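Local coordinates for protein muramidase (Sodiomyces alcalophilus, PDB 6ZM8) that hydrolyses bacterial cell-wall peptidoglycan as a fungal muramidase (lysozyme) of glycoside hydrolase family 25, at residues Ser67-Ala73 and Trp116-Phe120; Gly57-Phe61 and Gln72-Phe76; Phe175-Tyr181 and Ser191-Asn195. All blocks are in the same frame, centred on the assembly; numbering follows the deposited sequence. Where two conformers were deposited one is given.

Contact 1: Ser67-Ala73 and Trp116-Phe120; sequences SSGAAQA and WIEDF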
loop_
_atom_site.group_PDB
_atom_site.type_symbol
_atom_site.label_atom_id
_atom_site.label_comp_id
_atom_site.label_asym_id
_atom_site.label_seq_id
_atom_site.Cartn_x
_atom_site.Cartn_y
_atom_site.Cartn_z
ATOM N N SER A 67 -14.256 -12.562 -0.013
ATOM C CA SER A 67 -14.831 -12.225 -1.317
ATOM C C SER A 67 -13.692 -12.262 -2.304
ATOM O O SER A 67 -12.524 -12.379 -1.868
ATOM C CB SER A 67 -15.520 -10.855 -1.277
ATOM O OG SER A 67 -14.686 -9.877 -0.649
ATOM N N SER A 68 -14.017 -12.162 -3.587
ATOM C CA SER A 68 -13.002 -12.239 -4.622
ATOM C C SER A 68 -12.057 -11.023 -4.578
ATOM O O SER A 68 -12.396 -9.939 -4.098
ATOM C CB SER A 68 -13.651 -12.327 -5.986
ATOM O OG SER A 68 -14.252 -11.101 -6.325
ATOM N N GLY A 69 -10.898 -11.238 -5.221
ATOM C CA GLY A 69 -9.980 -10.128 -5.391
ATOM C C GLY A 69 -10.601 -9.019 -6.251
ATOM O O GLY A 69 -10.388 -7.834 -5.993
ATOM N N ALA A 70 -11.351 -9.409 -7.280
ATOM C CA ALA A 70 -11.997 -8.414 -8.153
ATOM C C ALA A 70 -12.982 -7.573 -7.356
ATOM O O ALA A 70 -13.054 -6.357 -7.531
ATOM C CB ALA A 70 -12.692 -9.098 -9.319
ATOM N N ALA A 71 -13.793 -8.217 -6.494
ATOM C CA ALA A 71 -14.787 -7.461 -5.732
ATOM C C ALA A 71 -14.097 -6.451 -4.832
ATOM O O ALA A 71 -14.567 -5.314 -4.651
ATOM C CB ALA A 71 -15.665 -8.394 -4.911
ATOM N N GLN A 72 -12.978 -6.849 -4.224
ATOM C CA GLN A 72 -12.268 -5.927 -3.331
ATOM C C GLN A 72 -11.558 -4.818 -4.120
ATOM O O GLN A 72 -11.508 -3.683 -3.632
ATOM C CB GLN A 72 -11.325 -6.707 -2.413
ATOM C CG GLN A 72 -12.161 -7.353 -1.307
ATOM C CD GLN A 72 -11.402 -8.173 -0.292
ATOM O OE1 GLN A 72 -10.354 -7.748 0.224
ATOM N NE2 GLN A 72 -11.953 -9.320 0.026
ATOM N N ALA A 73 -11.037 -5.126 -5.316
ATOM C CA ALA A 73 -10.453 -4.063 -6.121
ATOM C C ALA A 73 -11.508 -3.038 -6.528
ATOM O O ALA A 73 -11.236 -1.831 -6.517
ATOM C CB ALA A 73 -9.791 -4.655 -7.360
ATOM N N TRP A 116 -5.968 -15.064 -6.165
ATOM C CA TRP A 116 -6.744 -13.991 -5.562
ATOM C C TRP A 116 -6.052 -12.645 -5.793
ATOM O O TRP A 116 -6.664 -11.659 -6.192
ATOM C CB TRP A 116 -6.927 -14.285 -4.056
ATOM C CG TRP A 116 -7.867 -13.360 -3.375
ATOM C CD1 TRP A 116 -9.179 -13.634 -3.116
ATOM C CD2 TRP A 116 -7.623 -12.019 -2.920
ATOM N NE1 TRP A 116 -9.774 -12.535 -2.518
ATOM C CE2 TRP A 116 -8.855 -11.543 -2.399
ATOM C CE3 TRP A 116 -6.513 -11.173 -2.868
ATOM C CZ2 TRP A 116 -8.993 -10.260 -1.872
ATOM C CZ3 TRP A 116 -6.645 -9.889 -2.354
ATOM C CH2 TRP A 116 -7.886 -9.446 -1.878
ATOM N N ILE A 117 -4.749 -12.625 -5.507
ATOM C CA ILE A 117 -3.953 -11.397 -5.709
ATOM C C ILE A 117 -3.989 -11.004 -7.190
ATOM O O ILE A 117 -4.151 -9.828 -7.507
ATOM C CB ILE A 117 -2.530 -11.593 -5.174
ATOM C CG1 ILE A 117 -2.557 -11.850 -3.657
ATOM C CG2 ILE A 117 -1.665 -10.378 -5.513
ATOM C CD1 ILE A 117 -1.252 -12.423 -3.119
ATOM N N GLU A 118 -3.817 -11.985 -8.096
ATOM C CA GLU A 118 -3.889 -11.690 -9.527
ATOM C C GLU A 118 -5.221 -11.044 -9.881
ATOM O O GLU A 118 -5.289 -10.095 -10.673
ATOM C CB GLU A 118 -3.662 -12.978 -10.310
ATOM C CG GLU A 118 -3.694 -12.771 -11.831
ATOM C CD GLU A 118 -2.555 -11.917 -12.332
ATOM O OE1 GLU A 118 -1.392 -12.318 -12.178
ATOM O OE2 GLU A 118 -2.815 -10.796 -12.775
ATOM N N ASP A 119 -6.316 -11.578 -9.329
ATOM C CA ASP A 119 -7.630 -11.023 -9.619
ATOM C C ASP A 119 -7.719 -9.569 -9.119
ATOM O O ASP A 119 -8.239 -8.686 -9.816
ATOM C CB ASP A 119 -8.700 -11.919 -8.989
ATOM C CG ASP A 119 -10.102 -11.692 -9.495
ATOM O OD1 ASP A 119 -10.281 -11.234 -10.617
ATOM O OD2 ASP A 119 -11.035 -12.058 -8.715
ATOM N N PHE A 120 -7.213 -9.310 -7.921
ATOM C CA PHE A 120 -7.208 -7.931 -7.413
ATOM C C PHE A 120 -6.387 -7.015 -8.328
ATOM O O PHE A 120 -6.842 -5.929 -8.715
ATOM C CB PHE A 120 -6.665 -7.904 -5.972
ATOM C CG PHE A 120 -6.741 -6.526 -5.362
ATOM C CD1 PHE A 120 -5.798 -5.543 -5.658
ATOM C CD2 PHE A 120 -7.775 -6.208 -4.485
ATOM C CE1 PHE A 120 -5.911 -4.260 -5.122
ATOM C CE2 PHE A 120 -7.870 -4.931 -3.926
ATOM C CZ PHE A 120 -6.943 -3.962 -4.254
HETATM O O HOH W 1 -10.390 -13.693 -6.580
#

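Contact 2: Gly57-Phe61 and Gln72-Phe76; sequences GAYHF and QARYF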
loop_
_atom_site.group_PDB
_atom_site.type_symbol
_atom_site.label_atom_id
_atom_site.label_comp_id
_atom_site.label_asym_id
_atom_site.label_seq_id
_atom_site.Cartn_x
_atom_site.Cartn_y
_atom_site.Cartn_z
ATOM N N GLY A 57 -1.378 8.417 -1.543
ATOM C CA GLY A 57 -2.129 7.302 -2.067
ATOM C C GLY A 57 -2.969 6.673 -0.970
ATOM O O GLY A 57 -2.842 7.010 0.210
ATOM N N ALA A 58 -3.786 5.720 -1.401
ATOM C CA ALA A 58 -4.661 4.974 -0.524
ATOM C C ALA A 58 -4.221 3.523 -0.459
ATOM O O ALA A 58 -3.580 3.019 -1.406
ATOM C CB ALA A 58 -6.082 5.034 -1.056
ATOM N N TYR A 59 -4.621 2.813 0.602
ATOM C CA TYR A 59 -4.393 1.369 0.656
ATOM C C TYR A 59 -5.640 0.627 1.098
ATOM O O TYR A 59 -6.567 1.181 1.751
ATOM C CB TYR A 59 -3.147 0.986 1.470
ATOM C CG TYR A 59 -3.211 1.149 2.966
ATOM C CD1 TYR A 59 -3.699 0.146 3.785
ATOM C CD2 TYR A 59 -2.703 2.300 3.581
ATOM C CE1 TYR A 59 -3.666 0.249 5.173
ATOM C CE2 TYR A 59 -2.666 2.431 4.971
ATOM C CZ TYR A 59 -3.148 1.385 5.761
ATOM O OH TYR A 59 -3.116 1.492 7.133
ATOM N N HIS A 60 -5.660 -0.652 0.714
ATOM C CA HIS A 60 -6.766 -1.579 0.968
ATOM C C HIS A 60 -6.245 -2.747 1.777
ATOM O O HIS A 60 -5.266 -3.405 1.373
ATOM C CB HIS A 60 -7.250 -2.141 -0.392
ATOM C CG HIS A 60 -8.318 -3.174 -0.208
ATOM N ND1 HIS A 60 -9.623 -2.801 0.108
ATOM C CD2 HIS A 60 -8.227 -4.530 -0.231
ATOM C CE1 HIS A 60 -10.293 -3.932 0.235
ATOM N NE2 HIS A 60 -9.481 -5.000 0.072
ATOM N N PHE A 61 -6.897 -3.066 2.904
ATOM C CA PHE A 61 -6.538 -4.255 3.672
ATOM C C PHE A 61 -7.284 -5.467 3.109
ATOM O O PHE A 61 -8.525 -5.575 3.211
ATOM C CB PHE A 61 -6.804 -4.068 5.168
ATOM C CG PHE A 61 -6.194 -5.191 5.981
ATOM C CD1 PHE A 61 -6.806 -6.431 6.120
ATOM C CD2 PHE A 61 -4.941 -5.032 6.516
ATOM C CE1 PHE A 61 -6.173 -7.478 6.791
ATOM C CE2 PHE A 61 -4.324 -6.057 7.205
ATOM C CZ PHE A 61 -4.932 -7.283 7.343
ATOM N N GLN A 72 -12.978 -6.849 -4.224
ATOM C CA GLN A 72 -12.268 -5.927 -3.331
ATOM C C GLN A 72 -11.558 -4.818 -4.120
ATOM O O GLN A 72 -11.508 -3.683 -3.632
ATOM C CB GLN A 72 -11.325 -6.707 -2.413
ATOM C CG GLN A 72 -12.161 -7.353 -1.307
ATOM C CD GLN A 72 -11.402 -8.173 -0.292
ATOM O OE1 GLN A 72 -10.354 -7.748 0.224
ATOM N NE2 GLN A 72 -11.953 -9.320 0.026
ATOM N N ALA A 73 -11.037 -5.126 -5.316
ATOM C CA ALA A 73 -10.453 -4.063 -6.121
ATOM C C ALA A 73 -11.508 -3.038 -6.528
ATOM O O ALA A 73 -11.236 -1.831 -6.517
ATOM C CB ALA A 73 -9.791 -4.655 -7.360
ATOM N N ARG A 74 -12.707 -3.499 -6.900
ATOM C CA ARG A 74 -13.784 -2.565 -7.247
ATOM C C ARG A 74 -14.156 -1.715 -6.042
ATOM O O ARG A 74 -14.381 -0.494 -6.170
ATOM C CB ARG A 74 -15.038 -3.313 -7.739
ATOM C CG ARG A 74 -14.930 -3.864 -9.131
ATOM C CD ARG A 74 -16.241 -4.475 -9.646
ATOM N NE ARG A 74 -16.505 -5.799 -9.086
ATOM C CZ ARG A 74 -16.059 -6.997 -9.594
ATOM N NH1 ARG A 74 -15.245 -6.935 -10.642
ATOM N NH2 ARG A 74 -16.315 -8.124 -8.994
ATOM N N TYR A 75 -14.303 -2.327 -4.877
ATOM C CA TYR A 75 -14.688 -1.584 -3.670
ATOM C C TYR A 75 -13.627 -0.534 -3.334
ATOM O O TYR A 75 -13.938 0.622 -3.042
ATOM C CB TYR A 75 -14.885 -2.570 -2.523
ATOM C CG TYR A 75 -15.402 -1.937 -1.261
ATOM C CD1 TYR A 75 -16.667 -1.419 -1.190
ATOM C CD2 TYR A 75 -14.631 -1.879 -0.113
ATOM C CE1 TYR A 75 -17.182 -0.871 -0.009
ATOM C CE2 TYR A 75 -15.109 -1.336 1.068
ATOM C CZ TYR A 75 -16.391 -0.857 1.127
ATOM O OH TYR A 75 -16.855 -0.377 2.318
ATOM N N PHE A 76 -12.362 -0.942 -3.358
ATOM C CA PHE A 76 -11.257 -0.018 -3.093
ATOM C C PHE A 76 -11.241 1.137 -4.093
ATOM O O PHE A 76 -11.176 2.313 -3.700
ATOM C CB PHE A 76 -9.957 -0.822 -3.152
ATOM C CG PHE A 76 -8.709 -0.006 -3.025
ATOM C CD1 PHE A 76 -8.503 0.891 -1.971
ATOM C CD2 PHE A 76 -7.659 -0.205 -3.933
ATOM C CE1 PHE A 76 -7.288 1.547 -1.833
ATOM C CE2 PHE A 76 -6.443 0.449 -3.777
ATOM C CZ PHE A 76 -6.255 1.323 -2.720
#

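Contact 3: Phe175-Tyr181 and Ser191-Asn195; sequences FYTFWQY and SNWFN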
loop_
_atom_site.group_PDB
_atom_site.type_symbol
_atom_site.label_atom_id
_atom_site.label_comp_id
_atom_site.label_asym_id
_atom_site.label_seq_id
_atom_site.Cartn_x
_atom_site.Cartn_y
_atom_site.Cartn_z
ATOM N N PHE A 175 14.387 -4.948 -5.958
ATOM C CA PHE A 175 14.511 -3.769 -5.105
ATOM C C PHE A 175 13.137 -3.473 -4.532
ATOM O O PHE A 175 12.107 -3.816 -5.111
ATOM C CB PHE A 175 15.010 -2.543 -5.885
ATOM C CG PHE A 175 14.184 -2.210 -7.083
ATOM C CD1 PHE A 175 14.480 -2.787 -8.321
ATOM C CD2 PHE A 175 13.095 -1.338 -7.005
ATOM C CE1 PHE A 175 13.713 -2.484 -9.432
ATOM C CE2 PHE A 175 12.311 -1.053 -8.110
ATOM C CZ PHE A 175 12.636 -1.617 -9.341
ATOM N N TYR A 176 13.141 -2.804 -3.381
ATOM C CA TYR A 176 11.921 -2.243 -2.829
ATOM C C TYR A 176 11.637 -0.890 -3.502
ATOM O O TYR A 176 12.572 -0.163 -3.851
ATOM C CB TYR A 176 11.955 -2.095 -1.294
ATOM C CG TYR A 176 12.805 -0.970 -0.701
ATOM C CD1 TYR A 176 12.292 0.308 -0.591
ATOM C CD2 TYR A 176 14.089 -1.178 -0.190
ATOM C CE1 TYR A 176 12.997 1.339 -0.000
ATOM C CE2 TYR A 176 14.823 -0.154 0.382
ATOM C CZ TYR A 176 14.265 1.113 0.496
ATOM O OH TYR A 176 14.904 2.166 1.084
ATOM N N THR A 177 10.351 -0.547 -3.602
ATOM C CA THR A 177 9.949 0.808 -3.943
ATOM C C THR A 177 9.709 1.626 -2.682
ATOM O O THR A 177 10.184 2.765 -2.563
ATOM C CB THR A 177 8.746 0.771 -4.898
ATOM O OG1 THR A 177 9.167 0.168 -6.130
ATOM C CG2 THR A 177 8.229 2.165 -5.205
ATOM N N PHE A 178 8.961 1.046 -1.726
ATOM C CA PHE A 178 8.822 1.637 -0.399
ATOM C C PHE A 178 9.271 0.586 0.633
ATOM O O PHE A 178 9.054 -0.607 0.438
ATOM C CB PHE A 178 7.361 2.023 -0.109
ATOM C CG PHE A 178 6.800 3.053 -1.067
ATOM C CD1 PHE A 178 7.102 4.398 -0.912
ATOM C CD2 PHE A 178 5.955 2.661 -2.103
ATOM C CE1 PHE A 178 6.539 5.345 -1.761
ATOM C CE2 PHE A 178 5.410 3.601 -2.956
ATOM C CZ PHE A 178 5.696 4.951 -2.777
ATOM N N TRP A 179 9.801 1.082 1.749
ATOM C CA TRP A 179 10.190 0.241 2.888
ATOM C C TRP A 179 9.596 0.871 4.140
ATOM O O TRP A 179 9.932 2.011 4.497
ATOM C CB TRP A 179 11.719 0.159 3.002
ATOM C CG TRP A 179 12.222 -0.500 4.256
ATOM C CD1 TRP A 179 11.603 -1.375 5.100
ATOM C CD2 TRP A 179 13.529 -0.247 4.822
ATOM N NE1 TRP A 179 12.428 -1.708 6.134
ATOM C CE2 TRP A 179 13.606 -1.014 6.012
ATOM C CE3 TRP A 179 14.622 0.542 4.457
ATOM C CZ2 TRP A 179 14.707 -0.963 6.868
ATOM C CZ3 TRP A 179 15.709 0.593 5.282
ATOM C CH2 TRP A 179 15.742 -0.147 6.480
ATOM N N GLN A 180 8.677 0.140 4.780
ATOM C CA GLN A 180 8.105 0.538 6.067
ATOM C C GLN A 180 9.065 0.020 7.154
ATOM O O GLN A 180 9.177 -1.183 7.365
ATOM C CB GLN A 180 6.722 -0.060 6.257
ATOM C CG GLN A 180 5.951 0.642 7.377
ATOM C CD GLN A 180 4.640 -0.087 7.592
ATOM O OE1 GLN A 180 4.648 -1.240 8.073
ATOM N NE2 GLN A 180 3.539 0.503 7.182
ATOM N N TYR A 181 9.753 0.966 7.800
ATOM C CA TYR A 181 10.889 0.631 8.655
ATOM C C TYR A 181 10.626 0.878 10.146
ATOM O O TYR A 181 11.435 0.447 10.957
ATOM C CB TYR A 181 12.178 1.317 8.178
ATOM C CG TYR A 181 12.164 2.819 8.301
ATOM C CD1 TYR A 181 11.571 3.627 7.324
ATOM C CD2 TYR A 181 12.756 3.448 9.384
ATOM C CE1 TYR A 181 11.554 5.015 7.450
ATOM C CE2 TYR A 181 12.753 4.821 9.514
ATOM C CZ TYR A 181 12.127 5.610 8.556
ATOM O OH TYR A 181 12.109 6.962 8.752
ATOM N N SER A 191 6.507 4.745 9.493
ATOM C CA SER A 191 7.464 5.493 8.695
ATOM C C SER A 191 7.933 4.663 7.503
ATOM O O SER A 191 8.193 3.468 7.646
ATOM C CB SER A 191 8.694 5.877 9.518
ATOM O OG SER A 191 8.309 6.611 10.683
ATOM N N ASN A 192 8.079 5.340 6.360
ATOM C CA ASN A 192 8.497 4.711 5.119
ATOM C C ASN A 192 9.660 5.479 4.484
ATOM O O ASN A 192 9.771 6.698 4.582
ATOM C CB ASN A 192 7.356 4.714 4.087
ATOM C CG ASN A 192 6.175 3.921 4.604
ATOM O OD1 ASN A 192 6.289 2.726 4.853
ATOM N ND2 ASN A 192 5.031 4.596 4.778
ATOM N N TRP A 193 10.462 4.722 3.730
ATOM C CA TRP A 193 11.389 5.275 2.744
ATOM C C TRP A 193 10.885 4.946 1.356
ATOM O O TRP A 193 10.464 3.814 1.094
ATOM C CB TRP A 193 12.789 4.677 2.878
ATOM C CG TRP A 193 13.481 4.965 4.174
ATOM C CD1 TRP A 193 13.943 4.054 5.067
ATOM C CD2 TRP A 193 13.795 6.256 4.752
ATOM N NE1 TRP A 193 14.542 4.659 6.139
ATOM C CE2 TRP A 193 14.424 6.015 6.011
ATOM C CE3 TRP A 193 13.595 7.578 4.349
ATOM C CZ2 TRP A 193 14.838 7.058 6.854
ATOM C CZ3 TRP A 193 13.999 8.603 5.185
ATOM C CH2 TRP A 193 14.618 8.345 6.408
ATOM N N PHE A 194 11.004 5.913 0.451
ATOM C CA PHE A 194 10.885 5.675 -0.985
ATOM C C PHE A 194 12.293 5.555 -1.558
ATOM O O PHE A 194 13.152 6.411 -1.326
ATOM C CB PHE A 194 10.143 6.846 -1.665
ATOM C CG PHE A 194 10.208 6.763 -3.175
ATOM C CD1 PHE A 194 9.462 5.837 -3.878
ATOM C CD2 PHE A 194 11.042 7.632 -3.892
ATOM C CE1 PHE A 194 9.534 5.781 -5.266
ATOM C CE2 PHE A 194 11.106 7.577 -5.275
ATOM C CZ PHE A 194 10.361 6.661 -5.958
ATOM N N ASN A 195 12.504 4.482 -2.343
ATOM C CA ASN A 195 13.814 4.149 -2.908
ATOM C C ASN A 195 14.044 4.867 -4.235
ATOM O O ASN A 195 14.090 4.236 -5.271
ATOM C CB ASN A 195 13.885 2.639 -3.105
ATOM C CG ASN A 195 15.225 2.129 -3.513
ATOM O OD1 ASN A 195 16.218 2.865 -3.436
ATOM N ND2 ASN A 195 15.262 0.891 -3.935
HETATM O O HOH W 2 10.603 8.259 6.987
#

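Contact 1: Ser67-Ala73 and Trp116-Phe120
The indole of Trp116 meets the start of helix 69-78 with its face and its edge at once. In its plane, NE1 donates to Ser67 O at 2.8 Å, a nearly straight bond (174°) that also lies in the carbonyl plane. One face of the indole covers Gly69, whose CA sits 3.8 Å from the centroid of the five-membered ring in a CH-pi contact. Gly69, without a side chain, lies directly against Trp116 O and Phe120 N, consistent with the axes of segments 69-73 and 116-120 coming within 7.7 Å. The amide of Gln72 stands at the far edge of the indole, its plane turned 67° from the ring, with OE1 3.5 Å from Trp116 CZ2. Its NE2 donates to Ser67 OG. One turn further on, CG of Phe120 is anti to the backbone N (chi1 -175°), which swings the ring under Ala73, and Ala73 CB rests over its face, 4.0 Å from the centroid. Toward the partly exposed side, Asp119 OD2 takes a weak bond from Ala70 N at 3.0 Å and also a hydrogen bond from a water that accepts from Gly69 N. Ser68 is the N-cap, its OG accepting from Ala71 N. Helices 69-78 and 110-128 thus pack side by side, running roughly the same way, while Phe120 reaches past the interface to Leu94 of strand 93-95 and to His60 of strand 55-61.

Contact 2: Gly57-Phe61 and Gln72-Phe76
His60 and Phe76 form the close-packed heart of this contact between a strand and the helix that follows it. The CB of His60 lies over one face of the Phe76 ring, 3.8 Å from its centroid, while the imidazole itself runs on past the phenyl, the two planes 51° apart. Ala58, two residues earlier on the same side of the strand, sets its CB 3.8 Å from Phe76 CE1, and its carbonyl O approaches CZ at the ring edge, 3.4 Å away. With CG anti to the backbone N (chi1 175°), Phe76 sends its ring off the helix and across the strand backbone. Beyond this apolar patch the imidazole turns polar: NE2 donates to Gln72 OE1 at 2.9 Å, almost straight (176°), in the ring plane and on a lone pair of the amide oxygen. ND1 is hydrogen-bonded to Thr32 OG1, and with both nitrogens bonded the imidazole is probably fixed in its rotation. The contact loosens round this core. The CB bonds of Tyr59 and Phe61 point away from the helix, and partly exposed Tyr75 carries its hydroxyl off to Lys38 NZ. Strand 55-61, helix 69-78 and strand 93-95 make a beta-alpha-beta unit of the TIM-barrel fold; strand 55-61 runs between strands 26-33 and 93-95, and Phe76 also meets Tyr124 of helix 110-128.

Contact 3: Phe175-Tyr181 and Ser191-Asn195
Backbone bonds join Trp179 and Trp193 in both directions, N to O at 2.9 Å each way, making them the hydrogen-bonded pair of an antiparallel hairpin. Tyr181 N to Ser191 O and Asn195 N to Thr177 O continue the pairing on either side. At the end near Phe175, the amide of Asn195 adds a side-chain bond: ND2 donates to Tyr176 O at 2.9 Å, in the plane of both groups, and CB of Asn195 packs 3.5 Å from Tyr176 CE1.

Trp179, Tyr181 and Trp193 form an aromatic cluster on one face. The Tyr181 ring lies in an offset stack on the five-membered ring of Trp193, centroids 3.8 Å apart and planes only 4° from parallel. Its chi1 of 66° places CG between the backbone N and the carbonyl carbon, turning the ring over the neighbouring strand. Ser191 CB touches the opposite face of the phenol, and a water links Tyr181 OH to Asn192 O. Trp179 CE3 meets the indole edge at Trp193 CD1, 3.6 Å away. A leucine at Tyr181 would probably leave one face of Trp193 without its stacking partner and the water without its hydroxyl.

On the opposite face of the sheet from Trp179 and Trp193, Phe178 and Phe194 meet obliquely, CE1 to CD1 3.6 Å apart, whereas Gln180 and Asn192 both donate to Asp6 OD2; Gln180 OE1 is hydrogen-bonded to Tyr162 OH and Tyr135 OH. Two amide donors meet on one carboxylate oxygen, which probably fixes the position of that carboxylate, so the hairpin carries a polar patch beside Asp6 and an aromatic cluster on its other face.

How the contacts relate
From the N terminus, contact 2 closes first, folding helix 69-78 back on strand 55-61 across a loop of ten residues. Contact 1 starts on that same helix, sharing Gln72 and Ala73, and closes a longer loop of 42 residues that takes in strand 93-95 and brings in helix 110-128. Contact 1 thus begins where contact 2 ends, so the two are chained through helix 69-78 and neither encloses the other; they touch where Phe120 packs on His60 and Phe76. Contact 3 follows as a separate hairpin late in the chain, on the opposite side of its centre, about 14 Å from contact 1 between nearest atoms. Contacts 2 and 3 reach the same curled sheet: strand 190-194 pairs with strand 2-7, helping to close the barrel.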